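Local atomic coordinates of centrosomal protein of 192 kDa (Homo sapiens, PDB entry 6FVI), a protein that is an activating scaffold for the kinases AURKA and PLK1 at centrosomes, required for mitotic centrosome maturation and bipolar spindle assembly. Residues W55-V65 against R76-I87. Numbering follows the deposited sequence. Where two conformers were deposited one is given.
Sequences WHLSSLAPPYV and RATYAAFRCSPI
W55 turns the edge of its indole to P86: CH2 lies 3.5 Å from P86 O, which sits near the ring plane, and also meets CG of the proline. With chi1 at 63°, the indole CG stands between the backbone N and the carbonyl carbon, which swings the six-membered ring over to the turn where P86 follows a cis peptide bond. Replacing W55 with an alanine would probably leave P86 CG and the P86 carbonyl without the indole edge and open a gap there. Two residues on, L57 N donates a nearly straight 2.8 Å bond to I87 O, in the carbonyl plane, while L57 CD1 extends to C84 CB at 3.8 Å. At the other end, R76 bends at chi2 (-75°) and brings its guanidinium back over the loop: NH1 bonds P62 O at 2.9 Å, the oxygen tilted from the guanidinium plane, and A61 CB rests on one face. The Y64 ring stands almost perpendicular to that plane, 89° apart. Nearby, P63 O accepts the backbone N-H of A77, and the P63 ring packs its CB against the methyl of A77 and its CG against that of A81. Strand 53-66 thus meets strands 75-76 and 82-91 at its two ends, joined in antiparallel fashion within the immunoglobulin-like beta-sandwich of this ASH (PapD-like) domain, domain 7 of CEP192.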
# COMPACT_ATOMS: atom_id res chain seq x y z
N TRP A 55 -9.48 -2.58 9.29
CA TRP A 55 -8.27 -2.38 8.52
C TRP A 55 -7.52 -1.15 9.00
O TRP A 55 -8.11 -0.20 9.53
CB TRP A 55 -8.60 -2.29 7.02
CG TRP A 55 -9.46 -1.12 6.65
CD1 TRP A 55 -10.82 -1.10 6.63
CD2 TRP A 55 -9.04 0.19 6.27
NE1 TRP A 55 -11.27 0.14 6.28
CE2 TRP A 55 -10.19 0.95 6.05
CE3 TRP A 55 -7.78 0.80 6.06
CZ2 TRP A 55 -10.14 2.28 5.63
CZ3 TRP A 55 -7.75 2.11 5.64
CH2 TRP A 55 -8.91 2.84 5.44
N HIS A 56 -6.21 -1.15 8.74
CA HIS A 56 -5.35 -0.05 9.10
C HIS A 56 -4.17 -0.02 8.16
O HIS A 56 -3.58 -1.07 7.89
CB HIS A 56 -4.87 -0.23 10.54
CG HIS A 56 -3.80 0.73 10.96
ND1 HIS A 56 -4.00 2.07 11.18
CD2 HIS A 56 -2.47 0.52 11.09
CE1 HIS A 56 -2.86 2.62 11.54
NE2 HIS A 56 -1.91 1.72 11.47
N LEU A 57 -3.81 1.15 7.68
CA LEU A 57 -2.64 1.36 6.81
C LEU A 57 -1.51 1.89 7.58
O LEU A 57 -1.70 2.79 8.38
CB LEU A 57 -2.84 2.53 5.81
CG LEU A 57 -4.10 2.46 5.00
CD1 LEU A 57 -4.31 3.54 4.01
CD2 LEU A 57 -4.21 1.12 4.28
N SER A 58 -0.32 1.39 7.27
CA SER A 58 0.84 1.96 7.88
C SER A 58 2.01 1.92 6.94
O SER A 58 2.13 1.08 6.08
CB SER A 58 1.17 1.23 9.17
OG SER A 58 1.56 -0.08 8.87
N SER A 59 2.86 2.92 7.10
CA SER A 59 4.07 2.97 6.30
C SER A 59 5.09 2.08 6.97
O SER A 59 5.18 2.01 8.19
CB SER A 59 4.61 4.37 6.16
OG SER A 59 4.78 4.99 7.42
N LEU A 60 5.92 1.47 6.16
CA LEU A 60 6.90 0.56 6.72
C LEU A 60 8.19 1.23 7.16
O LEU A 60 8.91 0.70 7.99
CB LEU A 60 7.09 -0.63 5.78
CG LEU A 60 5.74 -1.35 5.55
CD1 LEU A 60 5.96 -2.48 4.57
CD2 LEU A 60 5.05 -1.83 6.83
N ALA A 61 8.47 2.38 6.57
CA ALA A 61 9.63 3.22 6.91
C ALA A 61 9.36 4.55 6.22
O ALA A 61 8.52 4.62 5.31
CB ALA A 61 10.91 2.62 6.40
N PRO A 62 10.12 5.58 6.57
CA PRO A 62 9.92 6.88 5.92
C PRO A 62 10.21 6.80 4.43
O PRO A 62 10.87 5.88 3.96
CB PRO A 62 10.91 7.80 6.64
CG PRO A 62 11.03 7.17 8.00
CD PRO A 62 11.05 5.70 7.71
N PRO A 63 9.76 7.78 3.67
CA PRO A 63 10.08 7.76 2.24
C PRO A 63 11.56 7.71 2.00
O PRO A 63 12.34 8.34 2.74
CB PRO A 63 9.51 9.10 1.74
CG PRO A 63 8.50 9.51 2.77
CD PRO A 63 9.05 9.01 4.05
N TYR A 64 11.95 7.00 0.97
CA TYR A 64 13.32 6.98 0.51
C TYR A 64 13.41 7.74 -0.78
O TYR A 64 12.51 7.68 -1.63
CB TYR A 64 13.88 5.54 0.41
CG TYR A 64 13.16 4.62 -0.54
CD1 TYR A 64 12.00 3.94 -0.14
CD2 TYR A 64 13.63 4.39 -1.81
CE1 TYR A 64 11.36 3.08 -1.00
CE2 TYR A 64 12.99 3.53 -2.68
CZ TYR A 64 11.85 2.86 -2.26
OH TYR A 64 11.19 2.01 -3.10
N VAL A 65 14.49 8.51 -0.94
CA VAL A 65 14.55 9.54 -1.96
C VAL A 65 15.91 9.52 -2.64
O VAL A 65 16.95 9.55 -1.98
CB VAL A 65 14.26 10.93 -1.38
CG1 VAL A 65 13.99 11.92 -2.50
CG2 VAL A 65 13.09 10.87 -0.41
N ARG A 76 16.61 9.11 3.52
CA ARG A 76 15.26 9.05 4.07
C ARG A 76 14.74 10.46 4.27
O ARG A 76 15.43 11.32 4.84
CB ARG A 76 15.24 8.33 5.40
CG ARG A 76 15.50 6.86 5.35
CD ARG A 76 14.33 6.04 4.83
NE ARG A 76 14.62 4.61 4.99
CZ ARG A 76 13.94 3.64 4.41
NH1 ARG A 76 12.91 3.91 3.67
NH2 ARG A 76 14.31 2.38 4.59
N ALA A 77 13.51 10.72 3.82
CA ALA A 77 12.90 12.02 4.11
C ALA A 77 12.60 12.12 5.60
O ALA A 77 12.30 11.12 6.26
CB ALA A 77 11.63 12.20 3.31
N THR A 78 12.62 13.35 6.11
CA THR A 78 12.33 13.61 7.53
C THR A 78 10.86 14.05 7.72
O THR A 78 10.48 14.48 8.80
CB THR A 78 13.25 14.70 8.06
OG1 THR A 78 13.02 15.88 7.29
CG2 THR A 78 14.70 14.27 7.98
N TYR A 79 10.07 13.94 6.67
CA TYR A 79 8.68 14.35 6.67
C TYR A 79 7.89 13.36 5.82
O TYR A 79 8.44 12.58 5.05
CB TYR A 79 8.55 15.79 6.13
CG TYR A 79 8.98 15.93 4.69
CD1 TYR A 79 10.31 16.12 4.34
CD2 TYR A 79 8.05 15.83 3.65
CE1 TYR A 79 10.70 16.21 2.99
CE2 TYR A 79 8.42 15.92 2.32
CZ TYR A 79 9.74 16.13 2.00
OH TYR A 79 10.06 16.26 0.69
N ALA A 80 6.57 13.43 5.95
CA ALA A 80 5.67 12.56 5.20
C ALA A 80 5.41 13.15 3.83
O ALA A 80 4.61 14.04 3.64
CB ALA A 80 4.39 12.35 5.96
N ALA A 81 6.12 12.67 2.85
CA ALA A 81 5.91 13.08 1.47
C ALA A 81 4.63 12.50 0.88
O ALA A 81 4.07 13.07 -0.04
CB ALA A 81 7.09 12.70 0.63
N PHE A 82 4.17 11.39 1.43
CA PHE A 82 2.91 10.76 0.99
C PHE A 82 1.95 10.73 2.17
O PHE A 82 2.37 10.40 3.30
CB PHE A 82 3.14 9.34 0.49
CG PHE A 82 4.11 9.23 -0.66
CD1 PHE A 82 3.72 9.58 -1.94
CD2 PHE A 82 5.40 8.80 -0.46
CE1 PHE A 82 4.60 9.45 -3.00
CE2 PHE A 82 6.29 8.69 -1.52
CZ PHE A 82 5.89 9.03 -2.78
N ARG A 83 0.69 10.97 1.89
CA ARG A 83 -0.36 10.85 2.92
C ARG A 83 -1.54 10.12 2.36
O ARG A 83 -1.95 10.35 1.24
CB ARG A 83 -0.79 12.22 3.40
CG ARG A 83 0.27 12.93 4.22
CD ARG A 83 -0.33 14.13 4.95
NE ARG A 83 0.63 14.77 5.86
CZ ARG A 83 1.24 14.14 6.85
NH1 ARG A 83 1.03 12.85 7.05
NH2 ARG A 83 2.09 14.80 7.64
N CYS A 84 -2.09 9.23 3.18
CA CYS A 84 -3.25 8.45 2.81
C CYS A 84 -4.43 8.85 3.67
O CYS A 84 -4.25 9.16 4.85
CB CYS A 84 -2.97 6.96 3.02
SG CYS A 84 -1.63 6.29 2.02
N SER A 85 -5.63 8.79 3.11
CA SER A 85 -6.85 9.10 3.84
C SER A 85 -7.99 8.23 3.32
O SER A 85 -8.20 8.20 2.11
CB SER A 85 -7.21 10.55 3.59
OG SER A 85 -8.41 10.88 4.23
N PRO A 86 -8.78 7.58 4.17
CA PRO A 86 -8.54 7.35 5.60
C PRO A 86 -7.38 6.38 5.81
O PRO A 86 -6.94 5.70 4.89
CB PRO A 86 -9.87 6.73 6.09
CG PRO A 86 -10.63 6.42 4.90
CD PRO A 86 -9.97 6.86 3.68
N ILE A 87 -6.94 6.32 7.07
CA ILE A 87 -5.90 5.32 7.36
C ILE A 87 -6.37 4.17 8.21
O ILE A 87 -5.63 3.20 8.34
CB ILE A 87 -4.60 5.91 7.92
CG1 ILE A 87 -4.84 6.47 9.31
CG2 ILE A 87 -4.04 6.95 6.97
CD1 ILE A 87 -3.58 6.97 9.95